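Long-range contact in beta-galactoside alpha-2,6-sialyltransferase (Photobacterium sp., PDB 2Z4T), which probably transfers sialic acid from its CMP-activated donor to galactosides such as lactose, forming an alpha-2,6 linkage: residues A[174-185]-A[204-215]. Numbering follows the deposited sequence. Where two conformers were deposited one is given.
Sequences NHTPADLVQEIV and HSFDNLVPILKE. With GLC (alpha-D-glucopyranose), chain B; GAL (beta-D-galactopyranose), chain C.
The imidazole of His175 lies with one face over CB of Asp207, a CH-pi contact in which CB stands 3.8 Å from the ring centroid, almost on the ring normal. At its rim the same ring meets His204: NE2 of His175 and ND1 of His204 are 2.9 Å apart in a nearly straight hydrogen bond (167°), with the two ring planes mutually inclined. Across the His204 ring, NE2 reaches the galactose of the bound lactose, donating to its O4 at 3.1 Å and sharing a second hydrogen bond with O3. His175 is thus a second-shell residue that probably helps fix the rotation of a sugar-binding histidine, whose ring also packs edge-to-face with His123.

Both segments belong to the first of the two Rossmann-like domains of the GT-B fold; their helical parts, 178-185 and 205-215, run roughly parallel, the axes crossing at -33°, with the glycan pocket at their N-terminal ends. Deeper in, Asn208 receives the backbone N of Thr176 on OD1 at 3.2 Å, the donor tilted out of the amide plane. Its ND2 bonds to Ser200 and to a water that in turn donates to the carbonyl oxygen of Asn174, so both ends of this buried amide are engaged. Thr176 turns OG1 beside its own backbone N (chi1 -55°), from where the hydroxyl donates to the carbonyl oxygen of Asn208 in the carbonyl plane; CG2 is left to meet CD1 of Ile212.

Between the helices the packing is largely aliphatic: Val181 sets CG2 against CB of Pro211 and CG1 against CG of Glu215, 3.6 Å away, while CD1 of Ile184 reaches CG1 of Ile212 at 4.0 Å. Farther along, Val185 CG2 rests on the aliphatic part of Glu215, 3.7 Å from its CB.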
loop_
_atom_site.group_PDB
_atom_site.type_symbol
_atom_site.label_atom_id
_atom_site.label_comp_id
_atom_site.label_asym_id
_atom_site.label_seq_id
_atom_site.Cartn_x
_atom_site.Cartn_y
_atom_site.Cartn_z
ATOM N N ASN A 174 -0.969 9.928 -13.363
ATOM C CA ASN A 174 -0.895 8.717 -12.536
ATOM C C ASN A 174 0.453 8.385 -11.946
ATOM O O ASN A 174 0.625 7.301 -11.369
ATOM C CB ASN A 174 -1.383 7.518 -13.335
ATOM C CG ASN A 174 -2.826 7.655 -13.725
ATOM O OD1 ASN A 174 -3.626 8.234 -12.982
ATOM N ND2 ASN A 174 -3.177 7.126 -14.884
ATOM N N HIS A 175 1.405 9.303 -12.102
ATOM C CA HIS A 175 2.763 9.057 -11.666
ATOM C C HIS A 175 3.316 10.154 -10.736
ATOM O O HIS A 175 2.770 11.265 -10.634
ATOM C CB HIS A 175 3.673 8.828 -12.886
ATOM C CG HIS A 175 3.219 7.706 -13.778
ATOM N ND1 HIS A 175 3.051 7.852 -15.139
ATOM C CD2 HIS A 175 2.871 6.425 -13.497
ATOM C CE1 HIS A 175 2.623 6.715 -15.659
ATOM N NE2 HIS A 175 2.510 5.830 -14.684
ATOM N N THR A 176 4.388 9.792 -10.041
ATOM C CA THR A 176 5.235 10.711 -9.289
ATOM C C THR A 176 5.235 12.102 -9.918
ATOM O O THR A 176 5.633 12.266 -11.070
ATOM C CB THR A 176 6.687 10.158 -9.241
ATOM O OG1 THR A 176 6.658 8.830 -8.695
ATOM C CG2 THR A 176 7.615 11.045 -8.415
ATOM N N PRO A 177 4.748 13.101 -9.171
ATOM C CA PRO A 177 4.759 14.463 -9.658
ATOM C C PRO A 177 6.082 15.169 -9.412
ATOM O O PRO A 177 6.808 14.823 -8.480
ATOM C CB PRO A 177 3.648 15.123 -8.847
ATOM C CG PRO A 177 3.618 14.355 -7.541
ATOM C CD PRO A 177 4.111 12.970 -7.842
ATOM N N ALA A 178 6.372 16.174 -10.239
ATOM C CA ALA A 178 7.580 16.984 -10.097
ATOM C C ALA A 178 7.721 17.529 -8.685
ATOM O O ALA A 178 8.825 17.559 -8.138
ATOM C CB ALA A 178 7.598 18.146 -11.131
ATOM N N ASP A 179 6.616 17.967 -8.087
ATOM C CA ASP A 179 6.721 18.576 -6.764
ATOM C C ASP A 179 7.105 17.559 -5.683
ATOM O O ASP A 179 7.715 17.922 -4.695
ATOM C CB ASP A 179 5.504 19.469 -6.391
ATOM C CG ASP A 179 4.196 18.681 -6.209
ATOM O OD1 ASP A 179 3.959 17.670 -6.904
ATOM O OD2 ASP A 179 3.380 19.094 -5.358
ATOM N N LEU A 180 6.802 16.288 -5.888
ATOM C CA LEU A 180 7.262 15.243 -4.962
ATOM C C LEU A 180 8.771 15.080 -5.092
ATOM O O LEU A 180 9.483 14.984 -4.085
ATOM C CB LEU A 180 6.596 13.907 -5.283
ATOM C CG LEU A 180 6.398 12.830 -4.221
ATOM C CD1 LEU A 180 6.143 11.473 -4.881
ATOM C CD2 LEU A 180 7.496 12.736 -3.205
ATOM N N VAL A 181 9.245 15.045 -6.339
ATOM C CA VAL A 181 10.679 14.909 -6.620
ATOM C C VAL A 181 11.435 16.081 -5.979
ATOM O O VAL A 181 12.390 15.855 -5.219
ATOM C CB VAL A 181 10.988 14.789 -8.140
ATOM C CG1 VAL A 181 12.490 14.880 -8.398
ATOM C CG2 VAL A 181 10.428 13.494 -8.717
ATOM N N GLN A 182 10.987 17.314 -6.250
ATOM C CA GLN A 182 11.579 18.524 -5.661
ATOM C C GLN A 182 11.646 18.451 -4.134
ATOM O O GLN A 182 12.647 18.817 -3.515
ATOM C CB GLN A 182 10.780 19.758 -6.089
ATOM C CG GLN A 182 10.956 20.126 -7.556
ATOM C CD GLN A 182 9.794 20.927 -8.128
ATOM O OE1 GLN A 182 9.616 20.972 -9.345
ATOM N NE2 GLN A 182 8.997 21.553 -7.260
ATOM N N GLU A 183 10.559 17.987 -3.521
ATOM C CA GLU A 183 10.555 17.892 -2.067
ATOM C C GLU A 183 11.595 16.885 -1.566
ATOM O O GLU A 183 12.280 17.137 -0.565
ATOM C CB GLU A 183 9.165 17.588 -1.518
ATOM C CG GLU A 183 9.059 17.744 0.001
ATOM C CD GLU A 183 9.591 19.115 0.503
ATOM O OE1 GLU A 183 9.165 20.166 -0.053
ATOM O OE2 GLU A 183 10.439 19.119 1.443
ATOM N N ILE A 184 11.735 15.769 -2.276
ATOM C CA ILE A 184 12.776 14.796 -1.978
ATOM C C ILE A 184 14.194 15.408 -2.164
ATOM O O ILE A 184 15.108 15.180 -1.351
ATOM C CB ILE A 184 12.577 13.528 -2.840
ATOM C CG1 ILE A 184 11.244 12.866 -2.477
ATOM C CG2 ILE A 184 13.763 12.546 -2.710
ATOM C CD1 ILE A 184 10.766 11.851 -3.470
ATOM N N VAL A 185 14.371 16.188 -3.223
ATOM C CA VAL A 185 15.655 16.835 -3.467
ATOM C C VAL A 185 16.012 17.780 -2.324
ATOM O O VAL A 185 17.161 17.795 -1.872
ATOM C CB VAL A 185 15.684 17.573 -4.820
ATOM C CG1 VAL A 185 16.885 18.541 -4.900
ATOM C CG2 VAL A 185 15.710 16.562 -5.943
ATOM N N HIS A 204 4.175 0.120 -12.932
ATOM C CA HIS A 204 4.451 1.547 -13.137
ATOM C C HIS A 204 5.698 2.052 -12.393
ATOM O O HIS A 204 5.851 3.268 -12.227
ATOM C CB HIS A 204 3.235 2.378 -12.696
ATOM C CG HIS A 204 2.028 2.167 -13.548
ATOM N ND1 HIS A 204 1.691 3.017 -14.580
ATOM C CD2 HIS A 204 1.101 1.179 -13.555
ATOM C CE1 HIS A 204 0.605 2.561 -15.180
ATOM N NE2 HIS A 204 0.235 1.443 -14.586
ATOM N N SER A 205 6.565 1.129 -11.946
ATOM C CA SER A 205 7.742 1.489 -11.130
ATOM C C SER A 205 8.544 2.613 -11.808
ATOM O O SER A 205 9.262 3.362 -11.123
ATOM C CB SER A 205 8.531 0.318 -10.502
ATOM O OG SER A 205 8.625 -0.824 -11.334
ATOM N N PHE A 206 8.584 2.660 -13.141
ATOM C CA PHE A 206 9.823 2.836 -13.827
ATOM C C PHE A 206 9.552 4.376 -13.812
ATOM O O PHE A 206 10.359 5.158 -13.311
ATOM C CB PHE A 206 9.856 2.358 -15.285
ATOM C CG PHE A 206 10.992 2.987 -16.104
ATOM C CD1 PHE A 206 12.165 2.284 -16.351
ATOM C CD2 PHE A 206 10.888 4.302 -16.590
ATOM C CE1 PHE A 206 13.220 2.866 -17.075
ATOM C CE2 PHE A 206 11.930 4.902 -17.320
ATOM C CZ PHE A 206 13.103 4.187 -17.561
ATOM N N ASP A 207 8.357 4.781 -14.286
ATOM C CA ASP A 207 7.897 6.185 -14.281
ATOM C C ASP A 207 7.654 6.792 -12.898
ATOM O O ASP A 207 7.670 8.015 -12.752
ATOM C CB ASP A 207 6.602 6.346 -15.069
ATOM C CG ASP A 207 6.816 6.382 -16.584
ATOM O OD1 ASP A 207 7.925 6.676 -17.056
ATOM O OD2 ASP A 207 5.846 6.107 -17.315
ATOM N N ASN A 208 7.409 5.961 -11.888
ATOM C CA ASN A 208 7.318 6.482 -10.528
ATOM C C ASN A 208 8.684 6.693 -9.867
ATOM O O ASN A 208 8.857 7.632 -9.087
ATOM C CB ASN A 208 6.450 5.586 -9.650
ATOM C CG ASN A 208 4.981 5.668 -10.013
ATOM O OD1 ASN A 208 4.513 6.669 -10.579
ATOM N ND2 ASN A 208 4.232 4.609 -9.684
ATOM N N LEU A 209 9.652 5.824 -10.162
ATOM C CA LEU A 209 10.880 5.809 -9.370
ATOM C C LEU A 209 12.039 6.450 -10.067
ATOM O O LEU A 209 12.842 7.128 -9.428
ATOM C CB LEU A 209 11.225 4.415 -8.882
ATOM C CG LEU A 209 10.137 3.800 -8.001
ATOM C CD1 LEU A 209 10.667 2.546 -7.390
ATOM C CD2 LEU A 209 9.651 4.742 -6.918
ATOM N N VAL A 210 12.100 6.272 -11.383
ATOM C CA VAL A 210 13.198 6.832 -12.146
ATOM C C VAL A 210 13.411 8.320 -11.875
ATOM O O VAL A 210 14.536 8.708 -11.580
ATOM C CB VAL A 210 13.126 6.531 -13.672
ATOM C CG1 VAL A 210 14.127 7.416 -14.443
ATOM C CG2 VAL A 210 13.391 5.046 -13.938
ATOM N N PRO A 211 12.351 9.159 -11.956
ATOM C CA PRO A 211 12.649 10.593 -11.759
ATOM C C PRO A 211 13.207 10.881 -10.376
ATOM O O PRO A 211 13.951 11.837 -10.213
ATOM C CB PRO A 211 11.295 11.286 -11.945
ATOM C CG PRO A 211 10.465 10.305 -12.670
ATOM C CD PRO A 211 10.915 8.939 -12.216
ATOM N N ILE A 212 12.869 10.057 -9.397
ATOM C CA ILE A 212 13.394 10.229 -8.054
ATOM C C ILE A 212 14.848 9.753 -8.003
ATOM O O ILE A 212 15.723 10.455 -7.490
ATOM C CB ILE A 212 12.586 9.446 -7.015
ATOM C CG1 ILE A 212 11.133 9.940 -6.979
ATOM C CG2 ILE A 212 13.268 9.548 -5.621
ATOM C CD1 ILE A 212 10.156 8.954 -6.301
ATOM N N LEU A 213 15.107 8.570 -8.556
ATOM C CA LEU A 213 16.417 7.971 -8.434
ATOM C C LEU A 213 17.491 8.728 -9.212
ATOM O O LEU A 213 18.667 8.733 -8.819
ATOM C CB LEU A 213 16.384 6.490 -8.785
ATOM C CG LEU A 213 15.672 5.674 -7.700
ATOM C CD1 LEU A 213 15.363 4.293 -8.215
ATOM C CD2 LEU A 213 16.493 5.609 -6.406
ATOM N N LYS A 214 17.103 9.412 -10.280
ATOM C CA LYS A 214 18.118 10.123 -11.005
ATOM C C LYS A 214 18.509 11.447 -10.377
ATOM O O LYS A 214 19.567 11.959 -10.654
ATOM C CB LYS A 214 17.831 10.191 -12.496
ATOM C CG LYS A 214 16.734 11.052 -12.948
ATOM C CD LYS A 214 16.607 10.883 -14.489
ATOM C CE LYS A 214 17.513 11.860 -15.251
ATOM N NZ LYS A 214 17.186 11.859 -16.712
ATOM N N GLU A 215 17.671 11.973 -9.492
ATOM C CA GLU A 215 18.053 13.113 -8.660
ATOM C C GLU A 215 18.930 12.657 -7.516
ATOM O O GLU A 215 20.040 13.152 -7.348
ATOM C CB GLU A 215 16.826 13.834 -8.104
ATOM C CG GLU A 215 15.976 14.509 -9.146
ATOM C CD GLU A 215 16.764 15.456 -10.020
ATOM O OE1 GLU A 215 17.496 16.313 -9.471
ATOM O OE2 GLU A 215 16.656 15.332 -11.264
HETATM C C1 GLC B . -7.722 7.101 -14.955
HETATM C C2 GLC B . -7.739 6.080 -13.813
HETATM C C3 GLC B . -6.500 5.195 -13.933
HETATM C C4 GLC B . -6.348 4.575 -15.336
HETATM C C5 GLC B . -6.493 5.685 -16.413
HETATM C C6 GLC B . -6.445 5.324 -17.911
HETATM O O1 GLC B . -6.542 7.899 -14.918
HETATM O O2 GLC B . -7.721 6.689 -12.542
HETATM O O3 GLC B . -6.519 4.233 -12.911
HETATM O O4 GLC B . -5.076 3.958 -15.387
HETATM O O5 GLC B . -7.711 6.388 -16.182
HETATM O O6 GLC B . -6.344 3.947 -18.213
HETATM C C1 GAL C . -4.995 2.551 -15.418
HETATM C C2 GAL C . -3.644 2.208 -16.041
HETATM C C3 GAL C . -3.446 0.695 -16.013
HETATM C C4 GAL C . -3.688 0.143 -14.601
HETATM C C5 GAL C . -5.017 0.631 -14.021
HETATM C C6 GAL C . -5.191 0.276 -12.541
HETATM O O2 GAL C . -3.583 2.730 -17.360
HETATM O O3 GAL C . -2.136 0.363 -16.449
HETATM O O4 GAL C . -2.612 0.540 -13.778
HETATM O O5 GAL C . -5.069 2.034 -14.107
HETATM O O6 GAL C . -5.322 -1.114 -12.325
HETATM O O HOH W 1 1.397 4.971 -10.255
#